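Local coordinates for surface protein VspA (Borrelia turicatae, PDB 1YJG) that is a surface lipoprotein of the outer membrane and probably helps the spirochaete evade host immunity through switching among antigenically distinct variants, at residues 26-29 / 30-33. Residues are numbered along the deposited sequence; the frame is centred on the assembly and turned at random.
Sequences ELAK and AIGK
A30 N donates to L27 O at 3.0 Å, an i to i+3 bond made as the chain leaves helix 2-28. One residue on, I31 N reaches A28 O at 3.3 Å, a weak bond that closes a type I turn over A28-I31. A type II turn over A30-K33 overlaps it, sharing A30 and I31; its closing bond from K33 N to A30 O is also weak, and G32 takes the positive phi (63°) that this turn asks of its third residue. The two overlapping turns thus carry the chain from the long helix of the helical-bundle core of this lipoprotein into the two-stranded antiparallel hairpin that starts at K33.

Among the side chains, I31 lies back along A28. With CG1 beside its own backbone N (chi1 -69°) and the chain extended beyond, CD1 ends 4.3 Å from A28 CB, and CG1 passes close to A28 O on the way. I31 also packs on helix 110-117 and on L50 of helix 48-69, where A30 and L27 also land. A30 CB lies 3.3 Å from L27 O, held beside it because the N-H of the same residue bonds to that carbonyl. K29 instead runs back along the helix: extended beyond CG, it brings NZ to 2.6 Å from E26 OE2, a salt bridge in which NZ meets OE2 on the syn side, 27° out of the carboxylate plane. Next to these residues lies the second subunit, whose S56 and S52 hydroxyls hydrogen-bond to the carbonyls of E26 and K33, while its G53 packs on L27 and A30.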
loop_
_atom_site.group_PDB
_atom_site.type_symbol
_atom_site.label_atom_id
_atom_site.label_comp_id
_atom_site.label_asym_id
_atom_site.label_seq_id
_atom_site.Cartn_x
_atom_site.Cartn_y
_atom_site.Cartn_z
ATOM N N GLU A 26 -0.057 -6.474 5.080
ATOM C CA GLU A 26 -0.046 -7.407 3.945
ATOM C C GLU A 26 1.394 -7.868 3.652
ATOM O O GLU A 26 1.592 -8.972 3.162
ATOM C CB GLU A 26 -0.693 -6.809 2.686
ATOM C CG GLU A 26 -2.120 -6.259 2.853
ATOM C CD GLU A 26 -3.151 -7.265 3.357
ATOM O OE1 GLU A 26 -4.255 -6.820 3.733
ATOM O OE2 GLU A 26 -2.893 -8.492 3.365
ATOM N N LEU A 27 2.378 -7.019 3.950
ATOM C CA LEU A 27 3.788 -7.338 3.740
ATOM C C LEU A 27 4.265 -8.307 4.813
ATOM O O LEU A 27 5.136 -9.160 4.556
ATOM C CB LEU A 27 4.649 -6.072 3.783
ATOM C CG LEU A 27 4.399 -5.020 2.702
ATOM C CD1 LEU A 27 5.345 -3.850 2.906
ATOM C CD2 LEU A 27 4.551 -5.591 1.283
ATOM N N ALA A 28 3.705 -8.166 6.015
ATOM C CA ALA A 28 4.049 -9.026 7.143
ATOM C C ALA A 28 3.581 -10.459 6.888
ATOM O O ALA A 28 4.155 -11.395 7.420
ATOM C CB ALA A 28 3.451 -8.495 8.432
ATOM N N LYS A 29 2.533 -10.630 6.082
ATOM C CA LYS A 29 2.030 -11.966 5.745
ATOM C C LYS A 29 3.000 -12.677 4.779
ATOM O O LYS A 29 2.863 -13.870 4.528
ATOM C CB LYS A 29 0.655 -11.882 5.073
ATOM C CG LYS A 29 -0.494 -11.505 5.989
ATOM C CD LYS A 29 -1.721 -11.123 5.160
ATOM C CE LYS A 29 -2.734 -10.319 5.965
ATOM N NZ LYS A 29 -3.977 -10.067 5.184
ATOM N N ALA A 30 3.940 -11.926 4.203
ATOM C CA ALA A 30 4.933 -12.465 3.267
ATOM C C ALA A 30 6.255 -12.838 3.934
ATOM O O ALA A 30 7.159 -13.346 3.271
ATOM C CB ALA A 30 5.196 -11.477 2.159
ATOM N N ILE A 31 6.382 -12.544 5.225
ATOM C CA ILE A 31 7.598 -12.865 5.954
ATOM C C ILE A 31 7.790 -14.384 5.952
ATOM O O ILE A 31 6.871 -15.138 6.277
ATOM C CB ILE A 31 7.519 -12.340 7.407
ATOM C CG1 ILE A 31 7.573 -10.807 7.431
ATOM C CG2 ILE A 31 8.647 -12.940 8.271
ATOM C CD1 ILE A 31 7.337 -10.198 8.825
ATOM N N GLY A 32 8.980 -14.826 5.565
ATOM C CA GLY A 32 9.295 -16.244 5.525
ATOM C C GLY A 32 8.430 -16.987 4.534
ATOM O O GLY A 32 8.019 -18.114 4.794
ATOM N N LYS A 33 8.133 -16.329 3.415
ATOM C CA LYS A 33 7.315 -16.900 2.356
ATOM C C LYS A 33 7.882 -16.563 0.979
ATOM O O LYS A 33 8.360 -15.447 0.729
ATOM C CB LYS A 33 5.865 -16.390 2.422
ATOM C CG LYS A 33 5.117 -16.675 3.725
ATOM C CD LYS A 33 4.486 -18.050 3.716
ATOM C CE LYS A 33 3.830 -18.384 5.048
ATOM N NZ LYS A 33 2.465 -17.796 5.118
#